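Dermonecrotic toxin (Pasteurella multocida, PDB 2EBF) acts as a potent mitogen and induces bone resorption, the part described here being its C-terminal region, which carries a thiol protease-like catalytic triad. Local coordinates at residues A[607-612]-A[635-640]; A[646-651]-A[666-671]; A[678-683]-A[696-701]. One frame throughout, in Å; residues are numbered along the deposited sequence.

In the fold
All three contacts lie in the C3 domain. Interaction 2 and interaction 3 belong to one antiparallel sheet: the first pairs strands 643-656 and 660-673, the second adds edge strand 697-700 to strand 676-681. Both are buried and rest mainly on backbone hydrogen bonds. Between them, H666 of interaction 2 and D681 of interaction 3 meet through a hydrogen bond, which joins the two strand pairs through side chains as well as backbone. Interaction 1 is only partly buried and joins two helices packed on the sheet. Its I609 touches F671, V680 and I698, linking it to both other contacts, while its outer part is held by a salt bridge instead of a bonded strand pair.

Interaction 1 (A[607-612]-A[635-640]); sequences DAIKND and ARLKDM
D612 and R636 meet from opposite directions in a side-on salt bridge that ties the loop after helix 596-610 to helix 629-639. R636 uses two nitrogens, one for each carboxylate oxygen. NE donates to D612 OD1 at 2.8 Å, and NH2 donates to D612 OD2 at 2.7 Å, where it meets the syn lone pair. Both oxygens lie close to the guanidinium plane, but the carboxylate is turned by 32° against it, so the OD1 bond reaches its oxygen from outside the carboxylate plane. A bend at chi2 of R636 (50°) folds the chain back and presents its NE edge to D612.

M640 joins this polar pair to the apolar packing. Its CG sits 3.6 Å above the plane of the R636 guanidinium, offset toward the rim, and its SD lies 3.9 Å from D612 CG. Farther along, the bend at chi3 carries CE across I609 at about a right angle, to 3.9 Å from I609 CA. I609 CD1 in turn touches L637 CD2 at 3.9 Å. This is the close-packed side: I609 and L637 are both buried, and F671 of strand 660-673 lies against the two of them. The other side is looser. A608 is exposed and offers CB to M640 CE at 4.2 Å, while M640 and R636 are themselves partly exposed.

D612 also stands at the N-cap of helix 613-617, where OD1 accepts from the backbone N of M615. One carboxylate therefore serves two helices. With two nitrogens of R636 and an amide N-H gathered round it, its negative charge is probably stabilised, and its rotation is fixed by bonds to both oxygens.

Interaction 2 (A[646-651]-A[666-671]); sequences MGASIT and HTTASF
S649 and T667 face each other across a beta hairpin of strands 643-656 and 660-673, in an antiparallel non-hydrogen-bonded pair whose hydroxyls bridge the gap instead. S649 OG, beside its own backbone N (chi1 -56°), comes within 2.7 Å of T667 OG1. T667 chi1 of -163° places that oxygen anti to its N, on the side of the neighbouring strand, where A648 O is also near at 3.2 Å. Both hydroxyls also bind the loop beyond strand 717-720: S649 OG pairs with V722 O, and T667 OG1 with the backbone N of K724.

On the opposite face of the hairpin lie A648, T668, I650 and H666, with W704 of helix 701-711 packed against all four. The two hydrogen-bonded pairs belong here. A648 and T668 exchange N-H groups and carbonyls, and I650 and H666 do the same, the bond from I650 N to H666 O being the straightest at 168°. I650 CG2 approaches H666 CB at 4.1 Å, and beyond that point the side chains part. The H666 ring leads away to place NE2 on D681 OD2, a His-Asp pair consistent with the thiol protease-like triad found in this region.

Toward M646 the regular pairing is interrupted, though S670 and G645 bond again through their backbones. G647, at positive phi, passes so close to strand 660-673 that its CA lies 3.2 Å from T668 O. S670 OG and G647 N both bond E677 OE1, beside which M646 N bonds E677 OE2. T668 turns its hydroxyl along its own strand, and OG1 donates to A669 O at 2.8 Å, in the carbonyl plane and on a lone pair.

Interaction 3 (A[678-683]-A[696-701]); sequences FAVDAS and ILILPV
With V680 CG1 anti to the backbone N (chi1 176°) and I696 CG2 likewise placed, the two side chains lie side by side, and these methyls touch at 3.8 Å. V680 CG2 runs beside I698 CG1 in the same direction. F678 and P700 continue this face: F678 CE1 meets P700 CG at 3.7 Å in an oblique approach. I609 of helix 596-610 packs over V680 and I698, whereas A679, L697 and L699 turn toward helix 701-711.

The backbones pair as antiparallel strands, firmly at one end and loosely at the other. D681 and L697 exchange two bonds: D681 N donates to L697 O at 2.8 Å, and L697 N donates back to D681 O. Around A679, the bond from A679 N to L699 O is short but bent (134°), and the return bond from L699 N is weak. There I698 CA fills in with a C-H...O contact of 3.1 Å to A679 O.

D681 OD1 accepts from S683 N at 3.0 Å, forming an Asx turn that fixes the carboxylate. Its OD2 is left for H666 NE2 and W704 NE1. S683 touches C626, and A682 bonds through its backbone to C620, which forms a disulfide with C626. With C626 nearby but held in that disulfide in this crystal, the H666-D681 pair is consistent with the His-Asp part of the thiol protease-like catalytic triad described for this region.

Interaction 1 (A[607-612]-A[635-640])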
ATOM      1  N   ASP A 607      -3.568  24.843  39.495  1.00 29.58           N
ATOM      2  CA  ASP A 607      -3.832  25.196  40.895  1.00 29.07           C
ATOM      3  C   ASP A 607      -4.810  26.369  41.008  1.00 28.31           C
ATOM      4  O   ASP A 607      -5.770  26.307  41.778  1.00 27.56           O
ATOM      5  CB  ASP A 607      -2.525  25.523  41.628  1.00 29.47           C
ATOM      6  CG  ASP A 607      -2.744  25.866  43.101  1.00 31.31           C
ATOM      7  OD1 ASP A 607      -2.924  24.937  43.921  1.00 33.02           O
ATOM      8  OD2 ASP A 607      -2.724  27.065  43.444  1.00 32.77           O
ATOM      9  N   ALA A 608      -4.553  27.423  40.233  1.00 27.50           N
ATOM     10  CA  ALA A 608      -5.413  28.610  40.180  1.00 27.27           C
ATOM     11  C   ALA A 608      -6.878  28.265  39.881  1.00 26.93           C
ATOM     12  O   ALA A 608      -7.786  28.702  40.595  1.00 27.15           O
ATOM     13  CB  ALA A 608      -4.885  29.588  39.148  1.00 27.00           C
ATOM     14  N   ILE A 609      -7.094  27.479  38.832  1.00 26.80           N
ATOM     15  CA  ILE A 609      -8.438  27.067  38.428  1.00 26.87           C
ATOM     16  C   ILE A 609      -9.113  26.258  39.533  1.00 27.30           C
ATOM     17  O   ILE A 609     -10.256  26.525  39.896  1.00 26.75           O
ATOM     18  CB  ILE A 609      -8.405  26.252  37.121  1.00 26.75           C
ATOM     19  CG1 ILE A 609      -7.893  27.122  35.970  1.00 27.18           C
ATOM     20  CG2 ILE A 609      -9.801  25.724  36.788  1.00 27.17           C
ATOM     21  CD1 ILE A 609      -7.302  26.348  34.814  1.00 26.97           C
ATOM     22  N   LYS A 610      -8.393  25.278  40.075  1.00 27.67           N
ATOM     23  CA  LYS A 610      -8.962  24.407  41.103  1.00 29.06           C
ATOM     24  C   LYS A 610      -9.262  25.172  42.390  1.00 29.17           C
ATOM     25  O   LYS A 610     -10.165  24.799  43.145  1.00 29.19           O
ATOM     26  CB  LYS A 610      -8.024  23.232  41.385  1.00 29.20           C
ATOM     27  CG  LYS A 610      -7.973  22.245  40.248  1.00 30.97           C
ATOM     28  CD  LYS A 610      -7.023  21.107  40.534  1.00 34.23           C
ATOM     29  CE  LYS A 610      -7.323  19.939  39.604  1.00 36.83           C
ATOM     30  NZ  LYS A 610      -6.069  19.270  39.154  1.00 39.17           N
ATOM     31  N   ASN A 611      -8.504  26.244  42.623  1.00 29.80           N
ATOM     32  CA  ASN A 611      -8.703  27.101  43.786  1.00 30.46           C
ATOM     33  C   ASN A 611      -9.456  28.397  43.501  1.00 30.08           C
ATOM     34  O   ASN A 611      -9.402  29.332  44.294  1.00 30.23           O
ATOM     35  CB  ASN A 611      -7.365  27.396  44.470  1.00 31.20           C
ATOM     36  CG  ASN A 611      -6.832  26.200  45.209  1.00 33.45           C
ATOM     37  OD1 ASN A 611      -7.380  25.804  46.241  1.00 35.96           O
ATOM     38  ND2 ASN A 611      -5.765  25.605  44.686  1.00 36.01           N
ATOM     39  N   ASP A 612     -10.172  28.451  42.384  1.00 29.58           N
ATOM     40  CA  ASP A 612     -10.983  29.624  42.083  1.00 29.14           C
ATOM     41  C   ASP A 612     -12.371  29.485  42.712  1.00 28.85           C
ATOM     42  O   ASP A 612     -13.051  28.480  42.513  1.00 27.83           O
ATOM     43  CB  ASP A 612     -11.081  29.852  40.572  1.00 29.30           C
ATOM     44  CG  ASP A 612     -11.781  31.154  40.237  1.00 30.16           C
ATOM     45  OD1 ASP A 612     -12.963  31.106  39.866  1.00 29.38           O
ATOM     46  OD2 ASP A 612     -11.153  32.227  40.396  1.00 32.16           O
ATOM     47  N   ALA A 635     -16.510  30.994  30.437  1.00 28.68           N
ATOM     48  CA  ALA A 635     -16.644  32.418  30.773  1.00 29.10           C
ATOM     49  C   ALA A 635     -15.727  32.798  31.947  1.00 29.17           C
ATOM     50  O   ALA A 635     -15.054  33.837  31.916  1.00 28.88           O
ATOM     51  CB  ALA A 635     -18.099  32.745  31.093  1.00 29.19           C
ATOM     52  N   ARG A 636     -15.680  31.945  32.967  1.00 28.86           N
ATOM     53  CA  ARG A 636     -14.782  32.195  34.106  1.00 28.90           C
ATOM     54  C   ARG A 636     -13.311  32.093  33.696  1.00 28.57           C
ATOM     55  O   ARG A 636     -12.500  32.928  34.088  1.00 28.67           O
ATOM     56  CB  ARG A 636     -15.111  31.273  35.292  1.00 28.70           C
ATOM     57  CG  ARG A 636     -14.302  31.543  36.574  1.00 29.01           C
ATOM     58  CD  ARG A 636     -14.296  33.025  36.994  1.00 30.54           C
ATOM     59  NE  ARG A 636     -13.340  33.281  38.068  1.00 31.59           N
ATOM     60  CZ  ARG A 636     -12.818  34.471  38.353  1.00 33.53           C
ATOM     61  NH1 ARG A 636     -13.150  35.545  37.647  1.00 33.30           N
ATOM     62  NH2 ARG A 636     -11.950  34.585  39.347  1.00 34.16           N
ATOM     63  N   LEU A 637     -12.964  31.090  32.896  1.00 28.26           N
ATOM     64  CA  LEU A 637     -11.595  30.973  32.387  1.00 28.46           C
ATOM     65  C   LEU A 637     -11.143  32.252  31.673  1.00 29.21           C
ATOM     66  O   LEU A 637     -10.005  32.681  31.823  1.00 29.13           O
ATOM     67  CB  LEU A 637     -11.450  29.775  31.445  1.00 27.94           C
ATOM     68  CG  LEU A 637     -11.489  28.362  32.034  1.00 27.57           C
ATOM     69  CD1 LEU A 637     -11.487  27.330  30.907  1.00 27.19           C
ATOM     70  CD2 LEU A 637     -10.306  28.124  33.008  1.00 26.48           C
ATOM     71  N   LYS A 638     -12.052  32.842  30.900  1.00 30.68           N
ATOM     72  CA  LYS A 638     -11.808  34.101  30.198  1.00 31.83           C
ATOM     73  C   LYS A 638     -11.546  35.221  31.194  1.00 32.32           C
ATOM     74  O   LYS A 638     -10.532  35.918  31.094  1.00 32.62           O
ATOM     75  CB  LYS A 638     -13.009  34.451  29.315  1.00 32.24           C
ATOM     76  CG  LYS A 638     -12.794  35.664  28.416  1.00 33.71           C
ATOM     77  CD  LYS A 638     -14.093  36.049  27.741  1.00 36.34           C
ATOM     78  CE  LYS A 638     -13.936  37.283  26.869  1.00 37.50           C
ATOM     79  NZ  LYS A 638     -15.294  37.860  26.578  1.00 38.05           N
ATOM     80  N   ASP A 639     -12.453  35.377  32.160  1.00 32.80           N
ATOM     81  CA  ASP A 639     -12.299  36.387  33.210  1.00 33.50           C
ATOM     82  C   ASP A 639     -11.032  36.195  34.046  1.00 33.22           C
ATOM     83  O   ASP A 639     -10.503  37.162  34.591  1.00 33.61           O
ATOM     84  CB  ASP A 639     -13.529  36.421  34.125  1.00 33.99           C
ATOM     85  CG  ASP A 639     -14.775  36.920  33.418  1.00 35.98           C
ATOM     86  OD1 ASP A 639     -14.680  37.325  32.239  1.00 38.70           O
ATOM     87  OD2 ASP A 639     -15.858  36.898  34.044  1.00 38.88           O
ATOM     88  N   MET A 640     -10.553  34.956  34.149  1.00 32.46           N
ATOM     89  CA  MET A 640      -9.286  34.662  34.824  1.00 32.34           C
ATOM     90  C   MET A 640      -8.060  35.020  33.981  1.00 32.62           C
ATOM     91  O   MET A 640      -6.923  34.938  34.456  1.00 32.85           O
ATOM     92  CB  MET A 640      -9.212  33.189  35.223  1.00 31.85           C
ATOM     93  CG  MET A 640     -10.130  32.808  36.371  1.00 31.44           C
ATOM     94  SD  MET A 640     -10.154  31.034  36.648  1.00 32.36           S
ATOM     95  CE  MET A 640      -8.531  30.779  37.375  1.00 31.80           C
TER

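Interaction 2 (A[646-651]-A[666-671])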
ATOM      1  N   MET A 646     -11.499  25.259  22.361  1.00 28.69           N
ATOM      2  CA  MET A 646     -12.739  24.834  21.699  1.00 29.11           C
ATOM      3  C   MET A 646     -13.598  23.978  22.614  1.00 28.00           C
ATOM      4  O   MET A 646     -14.823  23.957  22.489  1.00 26.59           O
ATOM      5  CB  MET A 646     -12.414  23.991  20.473  1.00 28.83           C
ATOM      6  CG  MET A 646     -11.571  24.689  19.449  1.00 30.73           C
ATOM      7  SD  MET A 646     -11.246  23.621  18.051  1.00 33.67           S
ATOM      8  CE  MET A 646     -10.163  22.392  18.769  1.00 33.27           C
ATOM      9  N   GLY A 647     -12.937  23.259  23.520  1.00 26.84           N
ATOM     10  CA  GLY A 647     -13.620  22.324  24.403  1.00 26.32           C
ATOM     11  C   GLY A 647     -13.627  20.947  23.760  1.00 25.45           C
ATOM     12  O   GLY A 647     -12.970  20.722  22.738  1.00 26.23           O
ATOM     13  N   ALA A 648     -14.387  20.029  24.342  1.00 24.24           N
ATOM     14  CA  ALA A 648     -14.486  18.679  23.806  1.00 23.72           C
ATOM     15  C   ALA A 648     -15.764  18.023  24.298  1.00 23.71           C
ATOM     16  O   ALA A 648     -16.268  18.359  25.362  1.00 23.33           O
ATOM     17  CB  ALA A 648     -13.264  17.845  24.223  1.00 23.17           C
ATOM     18  N   SER A 649     -16.285  17.099  23.496  1.00 23.67           N
ATOM     19  CA  SER A 649     -17.453  16.324  23.864  1.00 23.55           C
ATOM     20  C   SER A 649     -17.209  14.860  23.538  1.00 23.62           C
ATOM     21  O   SER A 649     -16.495  14.519  22.591  1.00 24.75           O
ATOM     22  CB  SER A 649     -18.684  16.837  23.117  1.00 23.64           C
ATOM     23  OG  SER A 649     -18.874  18.209  23.369  1.00 23.62           O
ATOM     24  N   ILE A 650     -17.786  13.988  24.347  1.00 24.40           N
ATOM     25  CA  ILE A 650     -17.678  12.562  24.116  1.00 24.13           C
ATOM     26  C   ILE A 650     -19.053  11.932  24.268  1.00 24.06           C
ATOM     27  O   ILE A 650     -19.810  12.300  25.161  1.00 23.78           O
ATOM     28  CB  ILE A 650     -16.642  11.913  25.061  1.00 24.59           C
ATOM     29  CG1 ILE A 650     -16.521  10.420  24.739  1.00 26.10           C
ATOM     30  CG2 ILE A 650     -16.996  12.189  26.545  1.00 24.03           C
ATOM     31  CD1 ILE A 650     -15.333   9.720  25.387  1.00 25.66           C
ATOM     32  N   THR A 651     -19.365  10.987  23.388  1.00 24.96           N
ATOM     33  CA  THR A 651     -20.662  10.315  23.401  1.00 25.69           C
ATOM     34  C   THR A 651     -20.455   8.821  23.157  1.00 25.83           C
ATOM     35  O   THR A 651     -19.499   8.429  22.501  1.00 26.41           O
ATOM     36  CB  THR A 651     -21.635  10.932  22.370  1.00 26.22           C
ATOM     37  OG1 THR A 651     -22.919  10.305  22.477  1.00 26.07           O
ATOM     38  CG2 THR A 651     -21.099  10.797  20.934  1.00 25.51           C
ATOM     39  N   HIS A 666     -21.063  13.555  27.413  1.00 24.01           N
ATOM     40  CA  HIS A 666     -20.476  14.478  28.367  1.00 23.48           C
ATOM     41  C   HIS A 666     -19.710  15.515  27.570  1.00 23.50           C
ATOM     42  O   HIS A 666     -19.363  15.275  26.410  1.00 23.04           O
ATOM     43  CB  HIS A 666     -19.532  13.737  29.330  1.00 24.09           C
ATOM     44  CG  HIS A 666     -18.992  14.600  30.438  1.00 23.25           C
ATOM     45  ND1 HIS A 666     -19.742  15.578  31.057  1.00 24.26           N
ATOM     46  CD2 HIS A 666     -17.793  14.594  31.067  1.00 22.51           C
ATOM     47  CE1 HIS A 666     -19.022  16.149  32.006  1.00 24.46           C
ATOM     48  NE2 HIS A 666     -17.829  15.579  32.023  1.00 22.50           N
ATOM     49  N   THR A 667     -19.451  16.664  28.187  1.00 23.38           N
ATOM     50  CA  THR A 667     -18.798  17.773  27.496  1.00 23.29           C
ATOM     51  C   THR A 667     -17.993  18.595  28.498  1.00 24.20           C
ATOM     52  O   THR A 667     -18.264  18.562  29.705  1.00 24.25           O
ATOM     53  CB  THR A 667     -19.865  18.638  26.730  1.00 23.45           C
ATOM     54  OG1 THR A 667     -19.225  19.467  25.744  1.00 24.27           O
ATOM     55  CG2 THR A 667     -20.695  19.490  27.697  1.00 23.98           C
ATOM     56  N   THR A 668     -16.994  19.320  28.005  1.00 23.92           N
ATOM     57  CA  THR A 668     -16.161  20.137  28.873  1.00 24.32           C
ATOM     58  C   THR A 668     -15.658  21.363  28.109  1.00 24.48           C
ATOM     59  O   THR A 668     -15.404  21.296  26.900  1.00 24.16           O
ATOM     60  CB  THR A 668     -14.951  19.308  29.434  1.00 23.94           C
ATOM     61  OG1 THR A 668     -14.221  20.077  30.406  1.00 25.14           O
ATOM     62  CG2 THR A 668     -13.995  18.904  28.311  1.00 24.30           C
ATOM     63  N   ALA A 669     -15.551  22.481  28.824  1.00 24.15           N
ATOM     64  CA  ALA A 669     -14.738  23.609  28.392  1.00 24.27           C
ATOM     65  C   ALA A 669     -13.262  23.250  28.535  1.00 24.91           C
ATOM     66  O   ALA A 669     -12.911  22.234  29.149  1.00 24.69           O
ATOM     67  CB  ALA A 669     -15.059  24.833  29.231  1.00 24.35           C
ATOM     68  N   SER A 670     -12.396  24.086  27.974  1.00 24.70           N
ATOM     69  CA  SER A 670     -10.965  23.876  28.089  1.00 25.71           C
ATOM     70  C   SER A 670     -10.248  25.222  28.057  1.00 26.29           C
ATOM     71  O   SER A 670     -10.831  26.246  27.668  1.00 25.29           O
ATOM     72  CB  SER A 670     -10.464  22.977  26.948  1.00 25.88           C
ATOM     73  OG  SER A 670     -10.676  23.599  25.695  1.00 26.35           O
ATOM     74  N   PHE A 671      -8.998  25.225  28.501  1.00 26.78           N
ATOM     75  CA  PHE A 671      -8.132  26.372  28.262  1.00 28.29           C
ATOM     76  C   PHE A 671      -6.985  25.900  27.383  1.00 29.41           C
ATOM     77  O   PHE A 671      -6.708  24.700  27.299  1.00 29.32           O
ATOM     78  CB  PHE A 671      -7.644  27.027  29.577  1.00 28.25           C
ATOM     79  CG  PHE A 671      -6.640  26.207  30.340  1.00 28.20           C
ATOM     80  CD1 PHE A 671      -5.276  26.386  30.137  1.00 29.85           C
ATOM     81  CD2 PHE A 671      -7.053  25.272  31.283  1.00 29.07           C
ATOM     82  CE1 PHE A 671      -4.347  25.630  30.829  1.00 29.48           C
ATOM     83  CE2 PHE A 671      -6.123  24.507  31.989  1.00 28.04           C
ATOM     84  CZ  PHE A 671      -4.771  24.689  31.769  1.00 30.41           C
TER

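Interaction 3 (A[678-683]-A[696-701])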
ATOM      1  N   PHE A 678      -6.538  21.804  27.495  1.00 30.30           N
ATOM      2  CA  PHE A 678      -6.670  21.128  28.780  1.00 29.05           C
ATOM      3  C   PHE A 678      -8.105  21.250  29.252  1.00 28.25           C
ATOM      4  O   PHE A 678      -8.577  22.359  29.503  1.00 28.28           O
ATOM      5  CB  PHE A 678      -5.741  21.777  29.794  1.00 29.21           C
ATOM      6  CG  PHE A 678      -4.289  21.517  29.531  1.00 29.29           C
ATOM      7  CD1 PHE A 678      -3.653  20.439  30.128  1.00 29.79           C
ATOM      8  CD2 PHE A 678      -3.566  22.340  28.670  1.00 30.43           C
ATOM      9  CE1 PHE A 678      -2.311  20.184  29.888  1.00 29.87           C
ATOM     10  CE2 PHE A 678      -2.216  22.090  28.418  1.00 30.74           C
ATOM     11  CZ  PHE A 678      -1.595  21.009  29.030  1.00 29.71           C
ATOM     12  N   ALA A 679      -8.805  20.119  29.353  1.00 27.06           N
ATOM     13  CA  ALA A 679     -10.180  20.113  29.848  1.00 26.24           C
ATOM     14  C   ALA A 679     -10.249  20.712  31.253  1.00 25.83           C
ATOM     15  O   ALA A 679      -9.382  20.447  32.085  1.00 26.28           O
ATOM     16  CB  ALA A 679     -10.717  18.702  29.869  1.00 26.28           C
ATOM     17  N   VAL A 680     -11.272  21.531  31.494  1.00 25.33           N
ATOM     18  CA  VAL A 680     -11.600  22.016  32.837  1.00 24.97           C
ATOM     19  C   VAL A 680     -13.040  21.582  33.094  1.00 24.88           C
ATOM     20  O   VAL A 680     -14.001  22.256  32.713  1.00 24.77           O
ATOM     21  CB  VAL A 680     -11.399  23.551  32.995  1.00 24.93           C
ATOM     22  CG1 VAL A 680     -11.856  24.031  34.383  1.00 24.83           C
ATOM     23  CG2 VAL A 680      -9.938  23.914  32.785  1.00 23.78           C
ATOM     24  N   ASP A 681     -13.178  20.426  33.726  1.00 24.34           N
ATOM     25  CA  ASP A 681     -14.460  19.745  33.772  1.00 24.49           C
ATOM     26  C   ASP A 681     -14.993  19.757  35.207  1.00 24.83           C
ATOM     27  O   ASP A 681     -14.602  18.929  36.040  1.00 24.72           O
ATOM     28  CB  ASP A 681     -14.287  18.334  33.214  1.00 24.87           C
ATOM     29  CG  ASP A 681     -15.546  17.492  33.287  1.00 23.48           C
ATOM     30  OD1 ASP A 681     -16.606  17.971  33.728  1.00 23.68           O
ATOM     31  OD2 ASP A 681     -15.457  16.318  32.898  1.00 23.29           O
ATOM     32  N   ALA A 682     -15.884  20.710  35.468  1.00 24.25           N
ATOM     33  CA  ALA A 682     -16.462  20.928  36.786  1.00 25.24           C
ATOM     34  C   ALA A 682     -17.716  20.079  37.043  1.00 25.46           C
ATOM     35  O   ALA A 682     -18.376  20.222  38.081  1.00 25.87           O
ATOM     36  CB  ALA A 682     -16.769  22.410  36.981  1.00 24.95           C
ATOM     37  N   SER A 683     -18.017  19.163  36.135  1.00 26.05           N
ATOM     38  CA  SER A 683     -19.180  18.298  36.324  1.00 27.13           C
ATOM     39  C   SER A 683     -18.900  16.805  36.174  1.00 26.96           C
ATOM     40  O   SER A 683     -19.825  16.020  36.015  1.00 27.83           O
ATOM     41  CB  SER A 683     -20.319  18.744  35.403  1.00 27.31           C
ATOM     42  OG  SER A 683     -19.992  18.485  34.057  1.00 29.55           O
ATOM     43  N   ILE A 696     -13.081  19.348  40.297  1.00 27.25           N
ATOM     44  CA  ILE A 696     -12.837  19.876  38.953  1.00 26.57           C
ATOM     45  C   ILE A 696     -11.740  19.055  38.295  1.00 26.23           C
ATOM     46  O   ILE A 696     -10.593  19.035  38.771  1.00 26.39           O
ATOM     47  CB  ILE A 696     -12.431  21.384  38.972  1.00 26.82           C
ATOM     48  CG1 ILE A 696     -13.498  22.235  39.677  1.00 25.82           C
ATOM     49  CG2 ILE A 696     -12.155  21.901  37.548  1.00 26.02           C
ATOM     50  CD1 ILE A 696     -12.987  23.611  40.098  1.00 26.68           C
ATOM     51  N   LEU A 697     -12.106  18.366  37.219  1.00 25.35           N
ATOM     52  CA  LEU A 697     -11.178  17.513  36.480  1.00 25.30           C
ATOM     53  C   LEU A 697     -10.426  18.281  35.399  1.00 24.91           C
ATOM     54  O   LEU A 697     -11.032  18.840  34.477  1.00 25.35           O
ATOM     55  CB  LEU A 697     -11.934  16.330  35.853  1.00 24.47           C
ATOM     56  CG  LEU A 697     -11.120  15.346  34.999  1.00 24.90           C
ATOM     57  CD1 LEU A 697      -9.944  14.741  35.775  1.00 25.59           C
ATOM     58  CD2 LEU A 697     -12.023  14.229  34.476  1.00 25.55           C
ATOM     59  N   ILE A 698      -9.100  18.309  35.513  1.00 25.21           N
ATOM     60  CA  ILE A 698      -8.255  18.970  34.515  1.00 25.18           C
ATOM     61  C   ILE A 698      -7.254  17.983  33.932  1.00 25.92           C
ATOM     62  O   ILE A 698      -6.385  17.460  34.651  1.00 25.68           O
ATOM     63  CB  ILE A 698      -7.530  20.218  35.101  1.00 25.45           C
ATOM     64  CG1 ILE A 698      -8.571  21.211  35.644  1.00 24.42           C
ATOM     65  CG2 ILE A 698      -6.604  20.861  34.045  1.00 23.54           C
ATOM     66  CD1 ILE A 698      -7.981  22.388  36.409  1.00 24.86           C
ATOM     67  N   LEU A 699      -7.397  17.721  32.635  1.00 25.88           N
ATOM     68  CA  LEU A 699      -6.482  16.850  31.896  1.00 26.81           C
ATOM     69  C   LEU A 699      -6.354  17.322  30.462  1.00 27.32           C
ATOM     70  O   LEU A 699      -7.258  17.999  29.949  1.00 27.16           O
ATOM     71  CB  LEU A 699      -6.986  15.397  31.883  1.00 26.64           C
ATOM     72  CG  LEU A 699      -6.903  14.498  33.108  1.00 26.88           C
ATOM     73  CD1 LEU A 699      -7.828  13.287  32.915  1.00 26.78           C
ATOM     74  CD2 LEU A 699      -5.456  14.059  33.404  1.00 27.88           C
ATOM     75  N   PRO A 700      -5.253  16.942  29.785  1.00 27.79           N
ATOM     76  CA  PRO A 700      -5.245  17.195  28.348  1.00 28.33           C
ATOM     77  C   PRO A 700      -6.449  16.500  27.721  1.00 28.77           C
ATOM     78  O   PRO A 700      -6.824  15.414  28.169  1.00 29.12           O
ATOM     79  CB  PRO A 700      -3.937  16.557  27.888  1.00 27.71           C
ATOM     80  CG  PRO A 700      -3.063  16.590  29.129  1.00 28.71           C
ATOM     81  CD  PRO A 700      -4.021  16.267  30.231  1.00 27.99           C
ATOM     82  N   VAL A 701      -7.064  17.130  26.722  1.00 29.36           N
ATOM     83  CA  VAL A 701      -8.384  16.688  26.241  1.00 29.83           C
ATOM     84  C   VAL A 701      -8.464  15.183  25.906  1.00 30.23           C
ATOM     85  O   VAL A 701      -9.445  14.525  26.245  1.00 29.25           O
ATOM     86  CB  VAL A 701      -8.972  17.593  25.106  1.00 30.06           C
ATOM     87  CG1 VAL A 701      -9.390  18.968  25.664  1.00 29.01           C
ATOM     88  CG2 VAL A 701      -8.008  17.744  23.951  1.00 30.28           C
TER